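Local coordinates for protein NADH-rubredoxin oxidoreductase (PDB 3KLJ) that uses FAD to catalyse the NADH-dependent reduction of rubredoxin, an intermediate step in the electron transfer chains of a dioxygen-scavenging system, at residues S40-P45 and S132-L137. Numbering follows the deposited sequence.
Sequences SEKYLP and SYDDAL. With FAD (flavin-adenine dinucleotide), chain B.
Tyr43 meets two consecutive residues at the start of helix 133-146, Tyr133 with its ring face and Asp134 with its hydroxyl; tyrosine suits the place because it supplies both a flat face and a polar group at the rim. The edge of Tyr133 is turned onto that face in a T-shaped stack, planes at 80°. CD2 of Tyr133 comes 3.6 Å from CZ of Tyr43. CG of Tyr133 stands anti to the backbone N (chi1 177°), which carries the ring across to the loop. At the rim of Tyr43, OH donates to OD1 of Asp134 over 2.7 Å, while NZ of Lys42 forms a salt bridge with OD2 of Asp134, also 2.7 Å. Both donors use syn positions, 17° out of the carboxylate plane, so aspartate offers one oxygen to each. Lysine has the reach this needs: its chain runs out from the loop, bends at its last torsion and crosses Asp134 at about a right angle. One water joins OD2 of Asp134 to Lys42 N, another OE1 of Glu41 to Asp134 N. At the N-terminus of the helix, Ser132 (the N-cap) and Asp135 form a capping box. Glu41 faces two ways: OE1 takes a hydrogen bond from Tyr46, and OE2 pairs with Arg48 and lies 2.8 Å from ribose O3B of FAD. The loop that holds the adenosine ribose in the FAD-binding domain is thus tied to the first helix of the NADH-binding domain through the Lys42-Asp134 ion pair, the Tyr43 hydroxyl bond and the tyrosine stack; the two charges probably largely offset each other.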
loop_
_atom_site.group_PDB
_atom_site.type_symbol
_atom_site.label_atom_id
_atom_site.label_comp_id
_atom_site.label_asym_id
_atom_site.label_seq_id
_atom_site.Cartn_x
_atom_site.Cartn_y
_atom_site.Cartn_z
ATOM N N SER A 40 5.091 5.729 -16.432
ATOM C CA SER A 40 6.541 5.566 -16.392
ATOM C C SER A 40 6.986 4.134 -16.706
ATOM O O SER A 40 8.088 3.930 -17.219
ATOM C CB SER A 40 7.093 6.009 -15.036
ATOM O OG SER A 40 6.619 5.162 -13.998
ATOM N N GLU A 41 6.128 3.157 -16.399
ATOM C CA GLU A 41 6.409 1.741 -16.668
ATOM C C GLU A 41 6.072 1.371 -18.116
ATOM O O GLU A 41 5.356 2.106 -18.802
ATOM C CB GLU A 41 5.626 0.830 -15.707
ATOM C CG GLU A 41 5.755 1.185 -14.219
ATOM C CD GLU A 41 5.162 0.116 -13.298
ATOM O OE1 GLU A 41 5.369 -1.084 -13.549
ATOM O OE2 GLU A 41 4.498 0.479 -12.306
ATOM N N LYS A 42 6.580 0.229 -18.573
ATOM C CA LYS A 42 6.323 -0.218 -19.945
ATOM C C LYS A 42 5.093 -1.127 -20.052
ATOM O O LYS A 42 4.836 -1.719 -21.106
ATOM C CB LYS A 42 7.571 -0.865 -20.570
ATOM C CG LYS A 42 8.237 -1.944 -19.735
ATOM C CD LYS A 42 9.534 -2.424 -20.397
ATOM C CE LYS A 42 10.438 -3.151 -19.400
ATOM N NZ LYS A 42 11.085 -2.197 -18.452
ATOM N N TYR A 43 4.335 -1.206 -18.959
ATOM C CA TYR A 43 3.150 -2.061 -18.868
ATOM C C TYR A 43 1.895 -1.240 -18.609
ATOM O O TYR A 43 1.949 -0.183 -17.971
ATOM C CB TYR A 43 3.326 -3.127 -17.757
ATOM C CG TYR A 43 4.688 -3.796 -17.793
ATOM C CD1 TYR A 43 5.020 -4.692 -18.814
ATOM C CD2 TYR A 43 5.658 -3.505 -16.830
ATOM C CE1 TYR A 43 6.274 -5.293 -18.865
ATOM C CE2 TYR A 43 6.917 -4.108 -16.870
ATOM C CZ TYR A 43 7.216 -4.998 -17.894
ATOM O OH TYR A 43 8.451 -5.603 -17.949
ATOM N N LEU A 44 0.770 -1.726 -19.124
ATOM C CA LEU A 44 -0.549 -1.179 -18.796
ATOM C C LEU A 44 -0.849 -1.329 -17.293
ATOM O O LEU A 44 -0.148 -2.074 -16.601
ATOM C CB LEU A 44 -1.614 -1.894 -19.633
ATOM C CG LEU A 44 -2.032 -1.322 -21.005
ATOM C CD1 LEU A 44 -1.260 -0.083 -21.476
ATOM C CD2 LEU A 44 -2.084 -2.393 -22.082
ATOM N N PRO A 45 -1.866 -0.603 -16.781
ATOM C CA PRO A 45 -2.262 -0.760 -15.387
ATOM C C PRO A 45 -2.446 -2.216 -14.969
ATOM O O PRO A 45 -3.148 -2.976 -15.636
ATOM C CB PRO A 45 -3.594 -0.018 -15.326
ATOM C CG PRO A 45 -3.390 1.123 -16.266
ATOM C CD PRO A 45 -2.489 0.596 -17.379
ATOM N N SER A 132 7.457 -2.761 -8.278
ATOM C CA SER A 132 7.016 -2.880 -9.669
ATOM C C SER A 132 7.113 -4.299 -10.209
ATOM O O SER A 132 7.755 -5.159 -9.607
ATOM C CB SER A 132 7.863 -1.975 -10.545
ATOM O OG SER A 132 9.181 -2.480 -10.608
ATOM N N TYR A 133 6.487 -4.538 -11.359
ATOM C CA TYR A 133 6.607 -5.842 -12.021
ATOM C C TYR A 133 8.066 -6.167 -12.349
ATOM O O TYR A 133 8.501 -7.301 -12.174
ATOM C CB TYR A 133 5.738 -5.907 -13.275
ATOM C CG TYR A 133 5.871 -7.213 -14.033
ATOM C CD1 TYR A 133 5.270 -8.383 -13.559
ATOM C CD2 TYR A 133 6.612 -7.284 -15.220
ATOM C CE1 TYR A 133 5.398 -9.593 -14.250
ATOM C CE2 TYR A 133 6.743 -8.496 -15.920
ATOM C CZ TYR A 133 6.134 -9.638 -15.427
ATOM O OH TYR A 133 6.247 -10.833 -16.106
ATOM N N ASP A 134 8.817 -5.169 -12.820
ATOM C CA ASP A 134 10.249 -5.356 -13.097
ATOM C C ASP A 134 11.040 -5.699 -11.828
ATOM O O ASP A 134 11.979 -6.490 -11.882
ATOM C CB ASP A 134 10.839 -4.134 -13.809
ATOM C CG ASP A 134 10.470 -4.077 -15.293
ATOM O OD1 ASP A 134 9.998 -5.087 -15.856
ATOM O OD2 ASP A 134 10.649 -3.009 -15.907
ATOM N N ASP A 135 10.649 -5.107 -10.699
ATOM C CA ASP A 135 11.217 -5.430 -9.389
ATOM C C ASP A 135 11.057 -6.916 -9.078
ATOM O O ASP A 135 12.032 -7.593 -8.739
ATOM C CB ASP A 135 10.532 -4.619 -8.276
ATOM C CG ASP A 135 11.025 -3.175 -8.191
ATOM O OD1 ASP A 135 10.286 -2.341 -7.627
ATOM O OD2 ASP A 135 12.139 -2.875 -8.656
ATOM N N ALA A 136 9.822 -7.410 -9.200
ATOM C CA ALA A 136 9.516 -8.819 -8.981
ATOM C C ALA A 136 10.451 -9.720 -9.788
ATOM O O ALA A 136 11.035 -10.641 -9.234
ATOM C CB ALA A 136 8.059 -9.120 -9.308
ATOM N N LEU A 137 10.601 -9.431 -11.080
ATOM C CA LEU A 137 11.482 -10.211 -11.960
ATOM C C LEU A 137 12.931 -10.207 -11.479
ATOM O O LEU A 137 13.570 -11.255 -11.437
ATOM C CB LEU A 137 11.411 -9.697 -13.406
ATOM C CG LEU A 137 10.150 -9.935 -14.244
ATOM C CD1 LEU A 137 10.416 -9.526 -15.686
ATOM C CD2 LEU A 137 9.700 -11.393 -14.188
HETATM P PA FAD B . 0.542 2.871 -8.233
HETATM O O1A FAD B . 1.912 3.024 -7.626
HETATM O O2A FAD B . 0.044 1.446 -8.201
HETATM O O5B FAD B . 0.559 3.413 -9.734
HETATM C C5B FAD B . 1.129 4.671 -10.046
HETATM C C4B FAD B . 1.788 4.599 -11.424
HETATM O O4B FAD B . 2.255 5.894 -11.799
HETATM C C3B FAD B . 3.008 3.682 -11.405
HETATM O O3B FAD B . 2.908 2.753 -12.472
HETATM C C2B FAD B . 4.200 4.604 -11.586
HETATM O O2B FAD B . 5.216 4.026 -12.375
HETATM C C1B FAD B . 3.580 5.799 -12.296
HETATM N N9A FAD B . 4.317 7.059 -12.088
HETATM C C8A FAD B . 4.983 7.463 -10.962
HETATM N N7A FAD B . 5.518 8.685 -11.193
HETATM C C5A FAD B . 5.200 9.073 -12.445
HETATM C C6A FAD B . 5.498 10.221 -13.179
HETATM N N6A FAD B . 6.446 11.058 -12.755
HETATM N N1A FAD B . 5.024 10.327 -14.475
HETATM C C2A FAD B . 4.269 9.315 -15.036
HETATM N N3A FAD B . 3.988 8.176 -14.306
HETATM C C4A FAD B . 4.443 8.058 -13.023
HETATM N N1 FAD B . -2.791 -2.702 -1.091
HETATM C C2 FAD B . -3.842 -3.288 -0.418
HETATM O O2 FAD B . -4.843 -2.634 -0.183
HETATM N N3 FAD B . -3.787 -4.612 -0.033
HETATM C C4 FAD B . -2.665 -5.358 -0.307
HETATM O O4 FAD B . -2.642 -6.535 0.064
HETATM C C4X FAD B . -1.582 -4.774 -0.978
HETATM N N5 FAD B . -0.443 -5.508 -1.274
HETATM C C5X FAD B . 0.618 -4.924 -1.941
HETATM C C6 FAD B . 1.768 -5.671 -2.232
HETATM C C7 FAD B . 2.832 -5.067 -2.920
HETATM C C7M FAD B . 4.066 -5.860 -3.233
HETATM C C8 FAD B . 2.750 -3.727 -3.302
HETATM C C8M FAD B . 3.881 -3.051 -4.037
HETATM C C9 FAD B . 1.609 -2.993 -3.005
HETATM C C9A FAD B . 0.538 -3.587 -2.330
HETATM N N10 FAD B . -0.606 -2.846 -2.042
HETATM C C10 FAD B . -1.660 -3.437 -1.371
HETATM C "C1'" FAD B . -0.687 -1.407 -2.434
HETATM C "C2'" FAD B . -1.458 -1.191 -3.718
HETATM O "O2'" FAD B . -0.742 -1.800 -4.774
HETATM C "C3'" FAD B . -1.557 0.305 -3.934
HETATM O "O3'" FAD B . -2.368 0.876 -2.924
HETATM C "C4'" FAD B . -2.142 0.679 -5.286
HETATM O "O4'" FAD B . -1.382 0.094 -6.336
HETATM C "C5'" FAD B . -2.081 2.194 -5.432
HETATM O "O5'" FAD B . -2.443 2.501 -6.754
HETATM P P FAD B . -2.015 3.896 -7.384
HETATM O O1P FAD B . -2.583 3.988 -8.790
HETATM O O2P FAD B . -2.398 5.044 -6.483
HETATM O O3P FAD B . -0.400 3.880 -7.407
HETATM O O HOH W 1 7.724 -2.295 -13.815
HETATM O O HOH W 2 8.667 -0.936 -16.415
#